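Local coordinates for lipolytic enzyme, G-D-S-L family (Bacteroides thetaiotaomicron, PDB 7BR2), which is an SGNH-family serine esterase of a gut bacterium that metabolises the drug diltiazem, and may also act as a lysophospholipase, at residues A[92-98]-A[150-155]; A[140-146]-A[199-205]. All blocks are in the same frame, centred on the assembly; numbering follows the deposited sequence.

Contact 1: A[92-98]-A[150-155]; sequences SGYYEYN and TVFKKK
Over one face of the F152 ring lie Y94 C, toward the rim, and Y94 CB, a CH-pi contact with CB 4.2 Å from the F152 ring centroid; the edge of the Y94 ring points to the F152 face in an offset edge-to-face pair. F152 in turn drives its own edge, CE1 and CZ, against the face of Y95, the planes 68° apart. A flat ring suits this place, offering Y94 a face and Y95 an edge. Y94 receives K155 NZ over one face, a cation-pi contact 3.8 Å from the ring centroid. K155 CA makes a CH-pi contact over the centre of one Y97 face, 4.0 Å from the ring centroid, and G93 O lies at the edge in the ring plane.

A lysine suits position 155 because its long chain, with CG anti to the backbone N (chi1 157°), carries NZ to S92 OG at 2.7 Å and to G93 O at 2.8 Å; M89 O is a further acceptor. A methionine here would probably leave those oxygens without their donor and the Y94 face without its cation.

Asparagine 98 offers donor and acceptor on one short flat amide: ND2 donates to V151 O (2.9 Å), and OD1 accepts a nearly straight bond from K153 N (173° at the hydrogen). Y97 OH donates to S92 O and is also hydrogen-bonded to T158 OG1. The contact joins the loop between strand 82-85 and helix 102-125 to that leading into helix 155-173.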
ATOM      1  N   SER A  92     -18.022   9.571  10.057  1.00 43.46           N
ATOM      2  CA  SER A  92     -18.098   9.731  11.504  1.00 41.32           C
ATOM      3  C   SER A  92     -18.289  11.182  11.932  1.00 42.40           C
ATOM      4  O   SER A  92     -18.824  11.426  13.019  1.00 45.19           O
ATOM      5  CB  SER A  92     -16.838   9.177  12.158  1.00 38.96           C
ATOM      6  OG  SER A  92     -15.689   9.613  11.457  1.00 41.51           O
ATOM      7  N   GLY A  93     -17.888  12.147  11.114  1.00 36.93           N
ATOM      8  CA  GLY A  93     -17.984  13.542  11.492  1.00 39.62           C
ATOM      9  C   GLY A  93     -16.794  14.019  12.308  1.00 41.33           C
ATOM     10  O   GLY A  93     -15.894  13.258  12.676  1.00 41.03           O
ATOM     11  N   TYR A  94     -16.781  15.323  12.589  1.00 37.06           N
ATOM     12  CA  TYR A  94     -15.573  15.898  13.172  1.00 42.01           C
ATOM     13  C   TYR A  94     -15.820  16.822  14.370  1.00 48.01           C
ATOM     14  O   TYR A  94     -15.746  16.386  15.526  1.00 46.05           O
ATOM     15  CB  TYR A  94     -14.805  16.647  12.082  1.00 43.33           C
ATOM     16  CG  TYR A  94     -14.289  15.763  10.963  1.00 46.25           C
ATOM     17  CD1 TYR A  94     -13.041  15.157  11.060  1.00 42.47           C
ATOM     18  CD2 TYR A  94     -15.040  15.542   9.804  1.00 43.88           C
ATOM     19  CE1 TYR A  94     -12.549  14.358  10.048  1.00 44.63           C
ATOM     20  CE2 TYR A  94     -14.551  14.735   8.773  1.00 40.24           C
ATOM     21  CZ  TYR A  94     -13.301  14.149   8.911  1.00 39.98           C
ATOM     22  OH  TYR A  94     -12.792  13.346   7.924  1.00 40.16           O
ATOM     23  N   TYR A  95     -16.118  18.097  14.105  1.00 47.90           N
ATOM     24  CA  TYR A  95     -16.058  19.116  15.157  1.00 47.94           C
ATOM     25  C   TYR A  95     -17.135  18.910  16.223  1.00 50.49           C
ATOM     26  O   TYR A  95     -16.897  19.172  17.409  1.00 52.20           O
ATOM     27  CB  TYR A  95     -16.157  20.511  14.540  1.00 46.96           C
ATOM     28  CG  TYR A  95     -14.897  20.955  13.826  1.00 49.06           C
ATOM     29  CD1 TYR A  95     -14.698  20.669  12.477  1.00 50.47           C
ATOM     30  CD2 TYR A  95     -13.906  21.662  14.499  1.00 49.55           C
ATOM     31  CE1 TYR A  95     -13.544  21.077  11.815  1.00 49.49           C
ATOM     32  CE2 TYR A  95     -12.747  22.076  13.845  1.00 53.06           C
ATOM     33  CZ  TYR A  95     -12.571  21.782  12.503  1.00 56.28           C
ATOM     34  OH  TYR A  95     -11.422  22.185  11.848  1.00 47.62           O
ATOM     35  N   GLU A  96     -18.324  18.448  15.826  1.00 49.21           N
ATOM     36  CA  GLU A  96     -19.430  18.306  16.768  1.00 42.68           C
ATOM     37  C   GLU A  96     -19.149  17.328  17.901  1.00 51.24           C
ATOM     38  O   GLU A  96     -19.913  17.310  18.873  1.00 57.26           O
ATOM     39  CB  GLU A  96     -20.699  17.850  16.050  1.00 46.40           C
ATOM     40  CG  GLU A  96     -21.357  18.866  15.134  1.00 55.05           C
ATOM     41  CD  GLU A  96     -20.753  18.900  13.739  1.00 55.24           C
ATOM     42  OE1 GLU A  96     -19.575  18.503  13.576  1.00 50.74           O
ATOM     43  OE2 GLU A  96     -21.485  19.281  12.799  1.00 58.53           O
ATOM     44  N   TYR A  97     -18.095  16.511  17.815  1.00 50.90           N
ATOM     45  CA  TYR A  97     -17.795  15.622  18.934  1.00 49.05           C
ATOM     46  C   TYR A  97     -17.348  16.398  20.158  1.00 51.31           C
ATOM     47  O   TYR A  97     -17.434  15.872  21.273  1.00 52.23           O
ATOM     48  CB  TYR A  97     -16.721  14.595  18.560  1.00 43.94           C
ATOM     49  CG  TYR A  97     -17.263  13.443  17.761  1.00 51.62           C
ATOM     50  CD1 TYR A  97     -18.050  12.464  18.366  1.00 54.89           C
ATOM     51  CD2 TYR A  97     -17.013  13.335  16.395  1.00 45.80           C
ATOM     52  CE1 TYR A  97     -18.568  11.405  17.639  1.00 49.79           C
ATOM     53  CE2 TYR A  97     -17.530  12.278  15.656  1.00 45.89           C
ATOM     54  CZ  TYR A  97     -18.310  11.316  16.283  1.00 49.44           C
ATOM     55  OH  TYR A  97     -18.835  10.262  15.566  1.00 44.15           O
ATOM     56  N   ASN A  98     -16.871  17.629  19.979  1.00 46.80           N
ATOM     57  CA  ASN A  98     -16.463  18.464  21.096  1.00 50.20           C
ATOM     58  C   ASN A  98     -17.540  19.472  21.471  1.00 58.87           C
ATOM     59  O   ASN A  98     -17.279  20.397  22.252  1.00 62.68           O
ATOM     60  CB  ASN A  98     -15.147  19.165  20.760  1.00 46.17           C
ATOM     61  CG  ASN A  98     -13.995  18.184  20.572  1.00 48.66           C
ATOM     62  OD1 ASN A  98     -14.014  17.062  21.089  1.00 45.72           O
ATOM     63  ND2 ASN A  98     -13.000  18.593  19.803  1.00 47.06           N
ATOM     64  N   THR A 150      -6.298  19.822  17.824  1.00 53.48           N
ATOM     65  CA  THR A 150      -7.240  19.489  18.883  1.00 54.00           C
ATOM     66  C   THR A 150      -7.970  18.182  18.563  1.00 52.82           C
ATOM     67  O   THR A 150      -8.376  17.952  17.419  1.00 53.20           O
ATOM     68  CB  THR A 150      -8.252  20.621  19.050  1.00 57.37           C
ATOM     69  OG1 THR A 150      -7.550  21.870  19.125  1.00 62.12           O
ATOM     70  CG2 THR A 150      -8.978  20.455  20.365  1.00 58.15           C
ATOM     71  N   VAL A 151      -8.157  17.341  19.579  1.00 44.98           N
ATOM     72  CA  VAL A 151      -8.709  16.000  19.390  1.00 46.35           C
ATOM     73  C   VAL A 151     -10.228  16.064  19.297  1.00 52.49           C
ATOM     74  O   VAL A 151     -10.885  16.658  20.159  1.00 47.45           O
ATOM     75  CB  VAL A 151      -8.290  15.076  20.542  1.00 45.85           C
ATOM     76  CG1 VAL A 151      -8.984  13.728  20.439  1.00 47.59           C
ATOM     77  CG2 VAL A 151      -6.810  14.907  20.566  1.00 50.81           C
ATOM     78  N   PHE A 152     -10.797  15.419  18.273  1.00 41.65           N
ATOM     79  CA  PHE A 152     -12.241  15.199  18.215  1.00 45.91           C
ATOM     80  C   PHE A 152     -12.568  13.983  19.075  1.00 48.17           C
ATOM     81  O   PHE A 152     -12.367  12.841  18.660  1.00 52.16           O
ATOM     82  CB  PHE A 152     -12.711  15.046  16.769  1.00 47.78           C
ATOM     83  CG  PHE A 152     -12.344  16.218  15.887  1.00 46.70           C
ATOM     84  CD1 PHE A 152     -12.771  17.502  16.207  1.00 45.58           C
ATOM     85  CD2 PHE A 152     -11.545  16.050  14.772  1.00 42.66           C
ATOM     86  CE1 PHE A 152     -12.429  18.587  15.415  1.00 46.08           C
ATOM     87  CE2 PHE A 152     -11.198  17.142  13.977  1.00 43.08           C
ATOM     88  CZ  PHE A 152     -11.639  18.406  14.304  1.00 43.59           C
ATOM     89  N   LYS A 153     -13.086  14.231  20.281  1.00 52.06           N
ATOM     90  CA  LYS A 153     -13.141  13.198  21.309  1.00 49.46           C
ATOM     91  C   LYS A 153     -14.108  12.084  20.931  1.00 48.84           C
ATOM     92  O   LYS A 153     -15.269  12.334  20.587  1.00 52.69           O
ATOM     93  CB  LYS A 153     -13.538  13.816  22.657  1.00 51.61           C
ATOM     94  CG  LYS A 153     -12.437  14.643  23.300  1.00 47.90           C
ATOM     95  CD  LYS A 153     -12.804  15.176  24.683  1.00 51.52           C
ATOM     96  CE  LYS A 153     -13.365  16.589  24.671  1.00 51.88           C
ATOM     97  NZ  LYS A 153     -14.805  16.661  24.353  1.00 52.13           N
ATOM     98  N   LYS A 154     -13.616  10.850  21.015  1.00 51.80           N
ATOM     99  CA  LYS A 154     -14.379   9.625  20.798  1.00 55.29           C
ATOM    100  C   LYS A 154     -14.831   9.425  19.347  1.00 51.57           C
ATOM    101  O   LYS A 154     -15.693   8.580  19.072  1.00 53.46           O
ATOM    102  CB  LYS A 154     -15.560   9.536  21.767  1.00 54.52           C
ATOM    103  CG  LYS A 154     -15.091   9.426  23.218  1.00 53.41           C
ATOM    104  CD  LYS A 154     -14.344   8.100  23.338  1.00 56.55           C
ATOM    105  CE  LYS A 154     -13.827   7.786  24.725  1.00 62.45           C
ATOM    106  NZ  LYS A 154     -13.061   6.507  24.710  1.00 57.74           N
ATOM    107  N   LYS A 155     -14.218  10.150  18.409  1.00 47.20           N
ATOM    108  CA  LYS A 155     -14.552   9.998  16.998  1.00 48.21           C
ATOM    109  C   LYS A 155     -14.190   8.598  16.494  1.00 44.73           C
ATOM    110  O   LYS A 155     -14.963   7.965  15.745  1.00 41.20           O
ATOM    111  CB  LYS A 155     -13.850  11.111  16.209  1.00 45.97           C
ATOM    112  CG  LYS A 155     -13.607  10.856  14.739  1.00 44.83           C
ATOM    113  CD  LYS A 155     -13.011  12.086  14.065  1.00 44.19           C
ATOM    114  CE  LYS A 155     -12.677  11.828  12.596  1.00 41.83           C
ATOM    115  NZ  LYS A 155     -13.877  11.574  11.762  1.00 40.60           N
TER

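Contact 2: A[140-146]-A[199-205]; sequences YDETAQI and TLCGNDR
R205 and D141 join two loops of the SGNH hydrolase fold by a pair of hydrogen bonds, beside D204, which with S28 and H207 probably forms the catalytic triad. In the backbone, D141 N donates to R205 O, 3.1 Å away. The return bond comes from a side chain: R205 NE reaches D141 O at 2.7 Å, meeting the oxygen nearly head-on (C=O...N angle 168°) and near the guanidinium plane. Arginine suits this place because its long chain can pass across Y140 while NE still presents an N-H to the carbonyl.

Van der Waals packing flanks the bonds. I146 CD1 lies loosely over the rim of one guanidinium face, Y140 sets its ring carbon CE1 3.6 Å from R205 CB, and A144 brings its small methyl against T199 CB.

Side-chain oxygens shape both loops. D141 OD1 accepts from T143 N and A144 N, the first bond making an Asx turn, the two together an Asx motif, both donors coming from the same face of its plane. Chi1 of -170° swings the D141 carboxylate away from its own N and toward 199-205. There T199 OG1 accepts from C201 N in an ST turn, and donates to the anti lone pair of D141 OD2 at 2.8 Å.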
ATOM      1  N   TYR A 140      -8.786   7.299  13.412  1.00 38.43           N
ATOM      2  CA  TYR A 140      -8.521   8.656  13.877  1.00 42.62           C
ATOM      3  C   TYR A 140      -7.738   8.571  15.184  1.00 47.13           C
ATOM      4  O   TYR A 140      -8.222   7.996  16.168  1.00 52.57           O
ATOM      5  CB  TYR A 140      -9.822   9.428  14.075  1.00 40.33           C
ATOM      6  CG  TYR A 140      -9.616  10.836  14.590  1.00 44.61           C
ATOM      7  CD1 TYR A 140      -9.240  11.865  13.736  1.00 43.19           C
ATOM      8  CD2 TYR A 140      -9.776  11.132  15.937  1.00 44.97           C
ATOM      9  CE1 TYR A 140      -9.040  13.153  14.208  1.00 40.35           C
ATOM     10  CE2 TYR A 140      -9.577  12.427  16.420  1.00 46.85           C
ATOM     11  CZ  TYR A 140      -9.209  13.429  15.553  1.00 42.03           C
ATOM     12  OH  TYR A 140      -9.015  14.712  16.031  1.00 45.95           O
ATOM     13  N   ASP A 141      -6.521   9.113  15.198  1.00 48.26           N
ATOM     14  CA  ASP A 141      -5.634   8.948  16.350  1.00 48.79           C
ATOM     15  C   ASP A 141      -5.998   9.961  17.431  1.00 45.61           C
ATOM     16  O   ASP A 141      -5.590  11.121  17.375  1.00 43.97           O
ATOM     17  CB  ASP A 141      -4.182   9.120  15.937  1.00 45.45           C
ATOM     18  CG  ASP A 141      -3.225   8.732  17.038  1.00 52.32           C
ATOM     19  OD1 ASP A 141      -3.687   8.453  18.172  1.00 44.22           O
ATOM     20  OD2 ASP A 141      -2.008   8.745  16.777  1.00 52.86           O
ATOM     21  N   GLU A 142      -6.705   9.499  18.460  1.00 51.88           N
ATOM     22  CA  GLU A 142      -7.165  10.349  19.552  1.00 52.57           C
ATOM     23  C   GLU A 142      -6.132  10.554  20.654  1.00 54.98           C
ATOM     24  O   GLU A 142      -6.253  11.510  21.424  1.00 55.32           O
ATOM     25  CB  GLU A 142      -8.414   9.719  20.176  1.00 45.07           C
ATOM     26  CG  GLU A 142      -9.616   9.624  19.263  1.00 50.79           C
ATOM     27  CD  GLU A 142     -10.765   8.841  19.894  1.00 56.59           C
ATOM     28  OE1 GLU A 142     -10.599   8.330  21.025  1.00 65.01           O
ATOM     29  OE2 GLU A 142     -11.868   8.833  19.314  1.00 50.66           O
ATOM     30  N   THR A 143      -5.094   9.715  20.714  1.00 54.05           N
ATOM     31  CA  THR A 143      -4.183   9.690  21.850  1.00 54.50           C
ATOM     32  C   THR A 143      -2.850  10.389  21.591  1.00 53.10           C
ATOM     33  O   THR A 143      -2.164  10.754  22.550  1.00 56.25           O
ATOM     34  CB  THR A 143      -3.952   8.235  22.289  1.00 51.90           C
ATOM     35  OG1 THR A 143      -3.300   7.492  21.248  1.00 49.66           O
ATOM     36  CG2 THR A 143      -5.282   7.567  22.586  1.00 47.31           C
ATOM     37  N   ALA A 144      -2.473  10.595  20.332  1.00 52.35           N
ATOM     38  CA  ALA A 144      -1.206  11.241  20.015  1.00 51.19           C
ATOM     39  C   ALA A 144      -1.199  12.682  20.513  1.00 55.27           C
ATOM     40  O   ALA A 144      -2.240  13.341  20.560  1.00 55.23           O
ATOM     41  CB  ALA A 144      -0.973  11.188  18.513  1.00 49.82           C
ATOM     42  N   GLN A 145      -0.037  13.155  20.969  1.00 57.60           N
ATOM     43  CA  GLN A 145       0.097  14.552  21.388  1.00 55.86           C
ATOM     44  C   GLN A 145       0.717  15.388  20.267  1.00 54.98           C
ATOM     45  O   GLN A 145       1.944  15.504  20.140  1.00 60.31           O
ATOM     46  CB  GLN A 145       0.863  14.663  22.688  1.00 57.87           C
ATOM     47  CG  GLN A 145       0.061  13.996  23.788  1.00 61.22           C
ATOM     48  CD  GLN A 145       0.468  14.427  25.170  1.00 71.25           C
ATOM     49  OE1 GLN A 145       1.421  15.192  25.341  1.00 68.69           O
ATOM     50  NE2 GLN A 145      -0.201  13.868  26.180  1.00 66.15           N
ATOM     51  N   ILE A 146      -0.150  15.980  19.450  1.00 56.30           N
ATOM     52  CA  ILE A 146       0.243  16.838  18.333  1.00 58.04           C
ATOM     53  C   ILE A 146       0.018  18.293  18.714  1.00 60.16           C
ATOM     54  O   ILE A 146      -1.020  18.654  19.298  1.00 58.69           O
ATOM     55  CB  ILE A 146      -0.506  16.510  17.026  1.00 52.22           C
ATOM     56  CG1 ILE A 146      -0.049  15.197  16.376  1.00 53.99           C
ATOM     57  CG2 ILE A 146      -0.236  17.571  15.984  1.00 54.64           C
ATOM     58  CD1 ILE A 146      -0.097  14.000  17.180  1.00 55.34           C
ATOM     59  N   THR A 199       2.792   9.210  15.667  1.00 48.04           N
ATOM     60  CA  THR A 199       1.513   8.751  15.146  1.00 48.48           C
ATOM     61  C   THR A 199       1.716   8.116  13.780  1.00 40.78           C
ATOM     62  O   THR A 199       2.581   8.531  13.007  1.00 45.57           O
ATOM     63  CB  THR A 199       0.506   9.909  15.053  1.00 45.84           C
ATOM     64  OG1 THR A 199      -0.712   9.454  14.456  1.00 40.91           O
ATOM     65  CG2 THR A 199       1.078  11.047  14.242  1.00 44.68           C
ATOM     66  N   LEU A 200       0.923   7.086  13.508  1.00 36.90           N
ATOM     67  CA  LEU A 200       0.813   6.544  12.162  1.00 40.43           C
ATOM     68  C   LEU A 200      -0.100   7.378  11.275  1.00 43.78           C
ATOM     69  O   LEU A 200      -0.150   7.134  10.063  1.00 36.40           O
ATOM     70  CB  LEU A 200       0.279   5.111  12.191  1.00 38.43           C
ATOM     71  CG  LEU A 200       1.188   3.999  12.684  1.00 40.15           C
ATOM     72  CD1 LEU A 200       0.452   2.671  12.562  1.00 39.69           C
ATOM     73  CD2 LEU A 200       2.527   3.978  11.951  1.00 38.96           C
ATOM     74  N   CYS A 201      -0.868   8.300  11.858  1.00 43.68           N
ATOM     75  CA  CYS A 201      -1.936   8.996  11.160  1.00 38.14           C
ATOM     76  C   CYS A 201      -1.605  10.453  10.819  1.00 38.78           C
ATOM     77  O   CYS A 201      -2.482  11.314  10.819  1.00 45.57           O
ATOM     78  CB  CYS A 201      -3.228   8.899  11.964  1.00 39.37           C
ATOM     79  SG  CYS A 201      -3.617   7.169  12.450  1.00 44.94           S
ATOM     80  N   GLY A 202      -0.345  10.741  10.501  1.00 38.51           N
ATOM     81  CA  GLY A 202      -0.018  12.013   9.876  1.00 39.75           C
ATOM     82  C   GLY A 202      -0.115  13.203  10.819  1.00 47.79           C
ATOM     83  O   GLY A 202      -0.337  13.073  12.024  1.00 53.37           O
ATOM     84  N   ASN A 203       0.022  14.393  10.224  1.00 51.01           N
ATOM     85  CA  ASN A 203       0.043  15.637  10.992  1.00 50.65           C
ATOM     86  C   ASN A 203      -1.317  16.009  11.574  1.00 51.27           C
ATOM     87  O   ASN A 203      -1.370  16.830  12.494  1.00 50.77           O
ATOM     88  CB  ASN A 203       0.551  16.793  10.117  1.00 50.22           C
ATOM     89  CG  ASN A 203       1.602  16.351   9.094  1.00 59.93           C
ATOM     90  OD1 ASN A 203       2.519  15.587   9.405  1.00 64.24           O
ATOM     91  ND2 ASN A 203       1.481  16.856   7.868  1.00 64.17           N
ATOM     92  N   ASP A 204      -2.414  15.436  11.071  1.00 44.77           N
ATOM     93  CA  ASP A 204      -3.748  15.887  11.445  1.00 39.65           C
ATOM     94  C   ASP A 204      -4.577  14.794  12.102  1.00 41.38           C
ATOM     95  O   ASP A 204      -5.798  14.959  12.250  1.00 40.80           O
ATOM     96  CB  ASP A 204      -4.504  16.434  10.226  1.00 43.91           C
ATOM     97  CG  ASP A 204      -4.755  15.372   9.157  1.00 41.96           C
ATOM     98  OD1 ASP A 204      -4.355  14.197   9.340  1.00 43.84           O
ATOM     99  OD2 ASP A 204      -5.368  15.713   8.125  1.00 45.05           O
ATOM    100  N   ARG A 205      -3.957  13.676  12.475  1.00 35.74           N
ATOM    101  CA  ARG A 205      -4.595  12.538  13.125  1.00 41.94           C
ATOM    102  C   ARG A 205      -5.494  11.748  12.180  1.00 46.04           C
ATOM    103  O   ARG A 205      -6.095  10.737  12.605  1.00 41.01           O
ATOM    104  CB  ARG A 205      -5.417  12.962  14.351  1.00 44.99           C
ATOM    105  CG  ARG A 205      -4.707  13.973  15.241  1.00 41.16           C
ATOM    106  CD  ARG A 205      -5.604  14.415  16.376  1.00 43.50           C
ATOM    107  NE  ARG A 205      -5.133  13.818  17.611  1.00 55.15           N
ATOM    108  CZ  ARG A 205      -4.368  14.421  18.506  1.00 49.96           C
ATOM    109  NH1 ARG A 205      -4.011  13.747  19.579  1.00 53.67           N
ATOM    110  NH2 ARG A 205      -3.998  15.690  18.357  1.00 55.15           N
TER

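Overall arrangement
From the N terminus the chain passes through strand 82-85 of the parallel sheet into loop 92-98, then helix 102-125 and strand 131-136, and enters the long loop that supplies both 140-146 and 150-155. Contact 1 closes the excursion from 92-98 to 150-155; contact 2, starting inside it at 140-146, closes only at 199-205, beyond helices 155-173 and 181-194. The two closures therefore cross rather than nest. Their centres are 13 Å apart, and they meet where F152 N lies 3.0 Å from Y140 OH, a probable hydrogen bond. Together they join the loops that follow strands 82-85 and 131-136 to the one that precedes helix 210-223 and carries D204 of the probable triad.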